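Long-range contacts in periplasmic binding protein (Sulfurospirillum deleyianum, PDB 4PAG), which probably captures a small solute for an ABC importer in the periplasm and in this crystal holds a histidine in its pocket: residues A[173-178]-A[267-272]; A[230-235]-A[256-261]. All coordinates share one frame; numbering follows the deposited sequence.

Interactions 1 and 2 share one parallel sheet, in which strands 172-176 and 229-232 are neighbours, and the centres of the two interactions are about 9 Å apart. The backbone joins them where Ala176 N meets Ile231 O at 2.8 Å, a probable hydrogen bond. Gln233 gives a second join: its OE1 lies 2.8 Å from Asn267 ND2, and its NE2 bonds to the Tyr175 hydroxyl, so one amide spans both contacts. The bound histidine belongs to interaction 2, whose Pro235, Leu260 and Val261 line the pocket. Interaction 1 stands back from it, with the Thr269 side chain about 10 Å from the ligand, and ties the loop 267-272 to the sheet.

Interaction 1 of 2, residues A[173-178]-A[267-272]; sequences VYYAEG and NWTDRP
Tyr175 and Glu177 meet the loop 267-272 through side chains alone, the backbones staying well apart, with the CA of Tyr175 10.6 Å from the CA of Thr269. The Tyr175 ring, swung away from its own N (chi1 -178°), runs out from the strand until OH donates to Asp270 OD2 at 2.8 Å. That oxygen sits at the ring edge, in plane, and receives the bond on its anti lone pair, while the carboxylate is turned 50° from the ring. Glu177 follows alongside, its CG over one face of the tyrosine ring near the rim. At the end of this extended chain OE2 takes Arg271 NH2 at 2.9 Å, on its syn side and somewhat out of both planes. Arg271 NE adds a weak bond to the same oxygen and another weak one to Asp270 OD2, completing a salt-bridge network. The arginine charge probably offsets the repulsion between Glu177 OE2 and Asp270 OD2, which are 3.4 Å apart. Both loop charges have further partners: NH2 of Arg271 also pairs with Glu185, and OD1 of Asp270 bonds to His191. A phenylalanine in place of Tyr175 would probably deprive Asp270 OD2 of its hydroxyl donor and Gln233 NE2 of an acceptor. Within the loop, Asn267 OD1 closes an Asx turn with Thr269 N at 3.0 Å and also accepts from Asp270 N. Around the contact, helix 193-197 sends Leu195 against Tyr175 and Pro194 against Thr269, while Ile284 of helix 277-288 packs on Thr269; strand 172-176 itself runs between strands 201-202 and 229-232.

Interaction 2 of 2, residues A[230-235]-A[256-261]; sequences IIVQNP and KKVYLV. With HIS (histidine), chain E.
Val232 and Tyr259 join two neighbouring parallel strands, Val232 N donating to Tyr259 O at 2.8 Å. Equivalent bonds run from Ile230 N to Lys257 O, from Tyr259 N to Ile230 O and from Val261 N to Val232 O, so the pairing carries on past the end of strand 258-260. Leu260 then connects the sheet to the ligand. Its CB is 4.1 Å from ND1 of the bound histidine, and CG, placed anti to the backbone N (chi1 -176°), comes 3.8 Å from the ligand CB. There the side chain forks. CD1 turns back to the end of strand 229-232 and the loop beyond, 3.5 Å from Gln233 O and near Val232 CG1, whereas CD2 presses on the ligand, 3.2 Å from the amino N of the histidine, and also borders Pro235 CB. The Leu260 backbone takes part too: its O accepts a long, weak bond from the ligand ND1 at 3.3 Å. On the same face of the sheet as Leu260, Val232 CG2 packs on Val258 CG1 at 3.6 Å, and Phe237 and Val241 of helix 235-243 cover these valines. On the Ile231 and Tyr259 face, the two methyls Ile231 CG2 and Val261 CG2 touch at 3.5 Å, with Trp283 of helix 277-288 against Tyr259 and Val261. Lys263 NZ bonds to Gln233 O, Val261 O and the ligand. The whole is a beta-alpha-beta crossover: strand 229-232, helical segments, then strand 258-260 alongside, with the binding pocket at the C-terminal ends of the strands, a common arrangement in alpha/beta folds such as the lobes of periplasmic binding proteins.

Interaction 1 of 2, residues A[173-178]-A[267-272]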
ATOM      1  N   VAL A 173       0.856 -19.361  -1.704  1.00 15.09           N
ATOM      2  CA  VAL A 173       1.513 -18.271  -2.407  1.00 14.21           C
ATOM      3  C   VAL A 173       2.847 -17.900  -1.739  1.00 14.02           C
ATOM      4  O   VAL A 173       2.961 -17.856  -0.507  1.00 13.68           O
ATOM      5  CB  VAL A 173       0.565 -17.041  -2.566  1.00 14.87           C
ATOM      6  CG1 VAL A 173       0.024 -16.551  -1.232  1.00 15.99           C
ATOM      7  CG2 VAL A 173       1.255 -15.896  -3.297  1.00 15.54           C
ATOM      8  N   TYR A 174       3.853 -17.656  -2.578  1.00 12.91           N
ATOM      9  CA  TYR A 174       5.147 -17.161  -2.156  1.00 12.42           C
ATOM     10  C   TYR A 174       5.303 -15.734  -2.660  1.00 12.47           C
ATOM     11  O   TYR A 174       5.134 -15.462  -3.845  1.00 13.45           O
ATOM     12  CB  TYR A 174       6.276 -18.039  -2.707  1.00 12.20           C
ATOM     13  CG  TYR A 174       7.654 -17.521  -2.370  1.00 12.66           C
ATOM     14  CD1 TYR A 174       8.090 -17.474  -1.051  1.00 13.23           C
ATOM     15  CD2 TYR A 174       8.512 -17.053  -3.360  1.00 13.44           C
ATOM     16  CE1 TYR A 174       9.341 -16.986  -0.730  1.00 13.33           C
ATOM     17  CE2 TYR A 174       9.772 -16.561  -3.047  1.00 13.44           C
ATOM     18  CZ  TYR A 174      10.177 -16.535  -1.727  1.00 14.14           C
ATOM     19  OH  TYR A 174      11.413 -16.064  -1.388  1.00 15.46           O
ATOM     20  N   TYR A 175       5.615 -14.822  -1.746  1.00 12.61           N
ATOM     21  CA  TYR A 175       5.854 -13.425  -2.089  1.00 11.92           C
ATOM     22  C   TYR A 175       7.348 -13.243  -2.312  1.00 11.96           C
ATOM     23  O   TYR A 175       8.130 -13.271  -1.365  1.00 13.02           O
ATOM     24  CB  TYR A 175       5.349 -12.531  -0.955  1.00 12.62           C
ATOM     25  CG  TYR A 175       5.477 -11.037  -1.170  1.00 13.52           C
ATOM     26  CD1 TYR A 175       5.413 -10.468  -2.440  1.00 15.04           C
ATOM     27  CD2 TYR A 175       5.637 -10.190  -0.083  1.00 15.13           C
ATOM     28  CE1 TYR A 175       5.517  -9.093  -2.618  1.00 16.94           C
ATOM     29  CE2 TYR A 175       5.742  -8.822  -0.246  1.00 16.25           C
ATOM     30  CZ  TYR A 175       5.689  -8.273  -1.511  1.00 17.17           C
ATOM     31  OH  TYR A 175       5.810  -6.903  -1.649  1.00 16.40           O
ATOM     32  N   ALA A 176       7.746 -13.095  -3.573  1.00 12.27           N
ATOM     33  CA  ALA A 176       9.163 -13.067  -3.922  1.00 12.40           C
ATOM     34  C   ALA A 176       9.653 -11.637  -3.996  1.00 12.88           C
ATOM     35  O   ALA A 176       9.264 -10.886  -4.879  1.00 13.56           O
ATOM     36  CB  ALA A 176       9.403 -13.777  -5.242  1.00 11.87           C
ATOM     37  N   GLU A 177      10.520 -11.271  -3.062  1.00 13.04           N
ATOM     38  CA  GLU A 177      11.061  -9.925  -2.997  1.00 13.42           C
ATOM     39  C   GLU A 177      12.547  -9.940  -3.311  1.00 14.80           C
ATOM     40  O   GLU A 177      13.179 -11.000  -3.324  1.00 15.05           O
ATOM     41  CB  GLU A 177      10.813  -9.347  -1.610  1.00 14.24           C
ATOM     42  CG  GLU A 177       9.343  -9.136  -1.298  1.00 14.43           C
ATOM     43  CD  GLU A 177       9.150  -8.572   0.094  1.00 16.07           C
ATOM     44  OE1 GLU A 177       9.439  -9.326   1.057  1.00 16.62           O
ATOM     45  OE2 GLU A 177       8.733  -7.391   0.216  1.00 16.02           O
ATOM     46  N   GLY A 178      13.086  -8.757  -3.594  1.00 16.03           N
ATOM     47  CA  GLY A 178      14.485  -8.595  -3.939  1.00 15.94           C
ATOM     48  C   GLY A 178      14.816  -9.011  -5.360  1.00 17.28           C
ATOM     49  O   GLY A 178      13.998  -9.592  -6.076  1.00 16.20           O
ATOM     50  N   ASN A 267       2.523   1.536  -5.883  1.00 12.39           N
ATOM     51  CA  ASN A 267       2.542   0.070  -5.826  1.00 12.28           C
ATOM     52  C   ASN A 267       1.202  -0.491  -5.348  1.00 13.34           C
ATOM     53  O   ASN A 267       0.616   0.011  -4.377  1.00 13.98           O
ATOM     54  CB  ASN A 267       3.659  -0.374  -4.897  1.00 12.71           C
ATOM     55  CG  ASN A 267       4.062  -1.820  -5.107  1.00 12.65           C
ATOM     56  OD1 ASN A 267       3.340  -2.756  -4.715  1.00 11.11           O
ATOM     57  ND2 ASN A 267       5.231  -2.019  -5.702  1.00 12.24           N
ATOM     58  N   TRP A 268       0.715  -1.528  -6.032  1.00 14.42           N
ATOM     59  CA  TRP A 268      -0.583  -2.113  -5.724  1.00 14.50           C
ATOM     60  C   TRP A 268      -0.616  -2.917  -4.420  1.00 13.61           C
ATOM     61  O   TRP A 268      -1.698  -3.128  -3.885  1.00 13.78           O
ATOM     62  CB  TRP A 268      -1.089  -3.000  -6.881  1.00 15.33           C
ATOM     63  CG  TRP A 268      -1.616  -2.238  -8.064  1.00 14.82           C
ATOM     64  CD1 TRP A 268      -1.370  -0.929  -8.380  1.00 15.13           C
ATOM     65  CD2 TRP A 268      -2.453  -2.747  -9.106  1.00 13.96           C
ATOM     66  NE1 TRP A 268      -2.017  -0.593  -9.535  1.00 15.00           N
ATOM     67  CE2 TRP A 268      -2.685  -1.690 -10.007  1.00 14.23           C
ATOM     68  CE3 TRP A 268      -3.033  -3.995  -9.365  1.00 13.62           C
ATOM     69  CZ2 TRP A 268      -3.478  -1.840 -11.148  1.00 13.51           C
ATOM     70  CZ3 TRP A 268      -3.815  -4.137 -10.498  1.00 12.86           C
ATOM     71  CH2 TRP A 268      -4.025  -3.070 -11.372  1.00 13.30           C
ATOM     72  N   THR A 269       0.531  -3.363  -3.904  1.00 13.35           N
ATOM     73  CA  THR A 269       0.518  -4.240  -2.710  1.00 14.95           C
ATOM     74  C   THR A 269       1.461  -3.899  -1.548  1.00 13.80           C
ATOM     75  O   THR A 269       1.187  -4.306  -0.418  1.00 15.26           O
ATOM     76  CB  THR A 269       0.718  -5.734  -3.089  1.00 15.22           C
ATOM     77  OG1 THR A 269       2.089  -5.989  -3.418  1.00 16.17           O
ATOM     78  CG2 THR A 269      -0.159  -6.117  -4.263  1.00 16.83           C
ATOM     79  N   ASP A 270       2.538  -3.153  -1.792  1.00 14.10           N
ATOM     80  CA  ASP A 270       3.601  -2.990  -0.789  1.00 14.33           C
ATOM     81  C   ASP A 270       4.614  -1.907  -1.211  1.00 14.74           C
ATOM     82  O   ASP A 270       4.657  -1.520  -2.374  1.00 15.34           O
ATOM     83  CB  ASP A 270       4.314  -4.339  -0.627  1.00 14.48           C
ATOM     84  CG  ASP A 270       5.194  -4.413   0.601  1.00 14.70           C
ATOM     85  OD1 ASP A 270       5.026  -3.594   1.532  1.00 15.88           O
ATOM     86  OD2 ASP A 270       6.055  -5.321   0.642  1.00 15.10           O
ATOM     87  N   ARG A 271       5.412  -1.406  -0.265  1.00 13.02           N
ATOM     88  CA  ARG A 271       6.532  -0.519  -0.582  1.00 14.79           C
ATOM     89  C   ARG A 271       6.048   0.758  -1.286  1.00 15.17           C
ATOM     90  O   ARG A 271       6.586   1.145  -2.318  1.00 15.72           O
ATOM     91  CB  ARG A 271       7.579  -1.252  -1.457  1.00 15.85           C
ATOM     92  CG  ARG A 271       7.957  -2.647  -0.989  1.00 15.77           C
ATOM     93  CD  ARG A 271       8.582  -2.671   0.404  1.00 17.21           C
ATOM     94  NE  ARG A 271       8.656  -4.033   0.932  1.00 18.73           N
ATOM     95  CZ  ARG A 271       9.298  -4.392   2.047  1.00 16.27           C
ATOM     96  NH1 ARG A 271       9.969  -3.505   2.772  1.00 15.18           N
ATOM     97  NH2 ARG A 271       9.276  -5.658   2.436  1.00 17.07           N
ATOM     98  N   PRO A 272       5.046   1.442  -0.705  1.00 13.72           N
ATOM     99  CA  PRO A 272       4.456   1.242   0.609  1.00 14.46           C
ATOM    100  C   PRO A 272       3.161   0.422   0.659  1.00 13.73           C
ATOM    101  O   PRO A 272       2.443   0.324  -0.338  1.00 11.57           O
ATOM    102  CB  PRO A 272       4.099   2.665   1.014  1.00 15.72           C
ATOM    103  CG  PRO A 272       3.661   3.279  -0.284  1.00 16.62           C
ATOM    104  CD  PRO A 272       4.525   2.662  -1.346  1.00 15.33           C
TER

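Interaction 2 of 2, residues A[230-235]-A[256-261]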
ATOM      1  N   ILE A 230       3.277 -17.473  -7.447  1.00 12.43           N
ATOM      2  CA  ILE A 230       4.345 -16.603  -6.985  1.00 13.00           C
ATOM      3  C   ILE A 230       4.036 -15.162  -7.382  1.00 13.95           C
ATOM      4  O   ILE A 230       3.787 -14.859  -8.548  1.00 13.33           O
ATOM      5  CB  ILE A 230       5.726 -17.031  -7.514  1.00 13.73           C
ATOM      6  CG1 ILE A 230       6.103 -18.418  -6.976  1.00 13.60           C
ATOM      7  CG2 ILE A 230       6.772 -15.987  -7.126  1.00 13.87           C
ATOM      8  CD1 ILE A 230       7.293 -19.061  -7.660  1.00 14.00           C
ATOM      9  N   ILE A 231       4.033 -14.281  -6.389  1.00 13.66           N
ATOM     10  CA  ILE A 231       3.841 -12.855  -6.608  1.00 13.17           C
ATOM     11  C   ILE A 231       5.197 -12.178  -6.459  1.00 12.81           C
ATOM     12  O   ILE A 231       5.851 -12.322  -5.426  1.00 13.49           O
ATOM     13  CB  ILE A 231       2.839 -12.270  -5.588  1.00 13.68           C
ATOM     14  CG1 ILE A 231       1.473 -12.967  -5.688  1.00 15.23           C
ATOM     15  CG2 ILE A 231       2.678 -10.767  -5.781  1.00 13.18           C
ATOM     16  CD1 ILE A 231       0.782 -12.851  -7.031  1.00 16.18           C
ATOM     17  N   VAL A 232       5.594 -11.433  -7.490  1.00 12.60           N
ATOM     18  CA  VAL A 232       6.941 -10.888  -7.633  1.00 12.41           C
ATOM     19  C   VAL A 232       6.936  -9.356  -7.604  1.00 12.64           C
ATOM     20  O   VAL A 232       6.146  -8.710  -8.295  1.00 13.18           O
ATOM     21  CB  VAL A 232       7.550 -11.342  -8.981  1.00 12.91           C
ATOM     22  CG1 VAL A 232       8.910 -10.697  -9.204  1.00 13.79           C
ATOM     23  CG2 VAL A 232       7.636 -12.870  -9.052  1.00 13.79           C
ATOM     24  N   GLN A 233       7.837  -8.774  -6.822  1.00 14.19           N
ATOM     25  CA  GLN A 233       7.932  -7.314  -6.723  1.00 16.05           C
ATOM     26  C   GLN A 233       8.904  -6.761  -7.781  1.00 16.29           C
ATOM     27  O   GLN A 233       8.595  -5.802  -8.486  1.00 16.89           O
ATOM     28  CB  GLN A 233       8.357  -6.948  -5.293  1.00 19.96           C
ATOM     29  CG  GLN A 233       7.826  -5.666  -4.664  1.00 24.43           C
ATOM     30  CD  GLN A 233       6.442  -5.218  -5.109  1.00 19.76           C
ATOM     31  OE1 GLN A 233       6.307  -4.610  -6.151  1.00 19.03           O
ATOM     32  NE2 GLN A 233       5.428  -5.436  -4.275  1.00 17.80           N
ATOM     33  N   ASN A 234      10.065  -7.384  -7.924  1.00 17.13           N
ATOM     34  CA  ASN A 234      11.138  -6.800  -8.734  1.00 16.95           C
ATOM     35  C   ASN A 234      11.135  -7.305 -10.185  1.00 15.51           C
ATOM     36  O   ASN A 234      11.159  -8.518 -10.438  1.00 15.69           O
ATOM     37  CB  ASN A 234      12.496  -7.020  -8.049  1.00 18.64           C
ATOM     38  CG  ASN A 234      12.646  -6.195  -6.759  1.00 23.37           C
ATOM     39  OD1 ASN A 234      11.662  -5.695  -6.199  1.00 27.64           O
ATOM     40  ND2 ASN A 234      13.884  -6.041  -6.294  1.00 24.12           N
ATOM     41  N   PRO A 235      11.094  -6.378 -11.153  1.00 16.03           N
ATOM     42  CA  PRO A 235      11.047  -6.819 -12.547  1.00 18.00           C
ATOM     43  C   PRO A 235      12.271  -7.626 -12.988  1.00 19.33           C
ATOM     44  O   PRO A 235      12.122  -8.484 -13.852  1.00 20.19           O
ATOM     45  CB  PRO A 235      10.936  -5.512 -13.343  1.00 19.34           C
ATOM     46  CG  PRO A 235      11.389  -4.442 -12.417  1.00 20.50           C
ATOM     47  CD  PRO A 235      11.052  -4.909 -11.034  1.00 18.03           C
ATOM     48  N   LYS A 256       3.271 -21.099 -15.264  1.00 16.69           N
ATOM     49  CA  LYS A 256       3.325 -19.656 -15.542  1.00 18.68           C
ATOM     50  C   LYS A 256       2.438 -18.846 -14.590  1.00 17.57           C
ATOM     51  O   LYS A 256       1.914 -17.797 -14.947  1.00 18.46           O
ATOM     52  CB  LYS A 256       2.969 -19.368 -17.002  1.00 21.91           C
ATOM     53  CG  LYS A 256       3.780 -20.189 -18.003  1.00 26.77           C
ATOM     54  CD  LYS A 256       3.127 -20.166 -19.374  1.00 32.08           C
ATOM     55  CE  LYS A 256       4.108 -20.521 -20.476  1.00 41.20           C
ATOM     56  NZ  LYS A 256       4.681 -21.887 -20.319  1.00 47.64           N
ATOM     57  N   LYS A 257       2.296 -19.331 -13.364  1.00 16.85           N
ATOM     58  CA  LYS A 257       1.519 -18.638 -12.336  1.00 16.21           C
ATOM     59  C   LYS A 257       2.469 -17.798 -11.468  1.00 15.44           C
ATOM     60  O   LYS A 257       2.601 -17.994 -10.252  1.00 14.02           O
ATOM     61  CB  LYS A 257       0.702 -19.648 -11.530  1.00 17.05           C
ATOM     62  CG  LYS A 257      -0.449 -20.240 -12.340  1.00 20.27           C
ATOM     63  CD  LYS A 257      -0.998 -21.528 -11.746  1.00 23.51           C
ATOM     64  CE  LYS A 257      -1.875 -21.279 -10.537  1.00 25.53           C
ATOM     65  NZ  LYS A 257      -3.231 -20.780 -10.910  1.00 29.88           N
ATOM     66  N   VAL A 258       3.133 -16.866 -12.145  1.00 14.90           N
ATOM     67  CA  VAL A 258       4.097 -15.947 -11.565  1.00 14.20           C
ATOM     68  C   VAL A 258       3.715 -14.562 -12.085  1.00 14.36           C
ATOM     69  O   VAL A 258       3.627 -14.370 -13.295  1.00 14.04           O
ATOM     70  CB  VAL A 258       5.531 -16.280 -12.028  1.00 14.39           C
ATOM     71  CG1 VAL A 258       6.539 -15.298 -11.445  1.00 13.43           C
ATOM     72  CG2 VAL A 258       5.905 -17.723 -11.687  1.00 14.70           C
ATOM     73  N   TYR A 259       3.465 -13.608 -11.188  1.00 14.89           N
ATOM     74  CA  TYR A 259       2.895 -12.314 -11.590  1.00 14.83           C
ATOM     75  C   TYR A 259       3.631 -11.149 -10.957  1.00 13.97           C
ATOM     76  O   TYR A 259       3.934 -11.170  -9.760  1.00 13.34           O
ATOM     77  CB  TYR A 259       1.397 -12.254 -11.241  1.00 15.75           C
ATOM     78  CG  TYR A 259       0.625 -13.446 -11.789  1.00 16.81           C
ATOM     79  CD1 TYR A 259       0.293 -13.523 -13.135  1.00 15.99           C
ATOM     80  CD2 TYR A 259       0.286 -14.517 -10.969  1.00 17.41           C
ATOM     81  CE1 TYR A 259      -0.369 -14.631 -13.651  1.00 16.96           C
ATOM     82  CE2 TYR A 259      -0.393 -15.625 -11.474  1.00 18.10           C
ATOM     83  CZ  TYR A 259      -0.722 -15.668 -12.816  1.00 16.36           C
ATOM     84  OH  TYR A 259      -1.396 -16.749 -13.323  1.00 18.68           O
ATOM     85  N   LEU A 260       3.915 -10.141 -11.777  1.00 13.10           N
ATOM     86  CA  LEU A 260       4.651  -8.958 -11.358  1.00 13.39           C
ATOM     87  C   LEU A 260       3.668  -7.905 -10.839  1.00 12.11           C
ATOM     88  O   LEU A 260       2.707  -7.558 -11.508  1.00 12.47           O
ATOM     89  CB  LEU A 260       5.457  -8.400 -12.535  1.00 14.88           C
ATOM     90  CG  LEU A 260       6.393  -7.215 -12.315  1.00 16.95           C
ATOM     91  CD1 LEU A 260       7.510  -7.549 -11.341  1.00 18.44           C
ATOM     92  CD2 LEU A 260       6.965  -6.755 -13.656  1.00 18.50           C
ATOM     93  N   VAL A 261       3.905  -7.409  -9.637  1.00 12.28           N
ATOM     94  CA  VAL A 261       3.005  -6.425  -9.029  1.00 13.19           C
ATOM     95  C   VAL A 261       3.067  -5.102  -9.800  1.00 12.49           C
ATOM     96  O   VAL A 261       4.151  -4.565  -9.996  1.00 14.65           O
ATOM     97  CB  VAL A 261       3.377  -6.167  -7.550  1.00 13.27           C
ATOM     98  CG1 VAL A 261       2.487  -5.104  -6.936  1.00 13.11           C
ATOM     99  CG2 VAL A 261       3.280  -7.443  -6.732  1.00 13.82           C
TER
HETATM  100  N   HIS E 403       6.622  -4.147 -15.543  0.50 28.91           N
HETATM  101  CA  HIS E 403       6.278  -3.284 -14.379  0.50 25.90           C
HETATM  102  C   HIS E 403       7.500  -3.050 -13.503  0.50 22.60           C
HETATM  103  O   HIS E 403       7.682  -3.597 -12.407  0.50 15.82           O
HETATM  104  CB  HIS E 403       5.142  -3.893 -13.566  0.50 24.46           C
HETATM  105  CG  HIS E 403       3.987  -4.355 -14.398  0.50 24.82           C
HETATM  106  ND1 HIS E 403       3.170  -5.402 -14.029  0.50 21.02           N
HETATM  107  CD2 HIS E 403       3.516  -3.913 -15.588  0.50 27.39           C
HETATM  108  CE1 HIS E 403       2.238  -5.578 -14.948  0.50 24.88           C
HETATM  109  NE2 HIS E 403       2.426  -4.688 -15.906  0.50 28.41           N
HETATM  110  OXT HIS E 403       8.359  -2.284 -13.913  0.50 24.38           O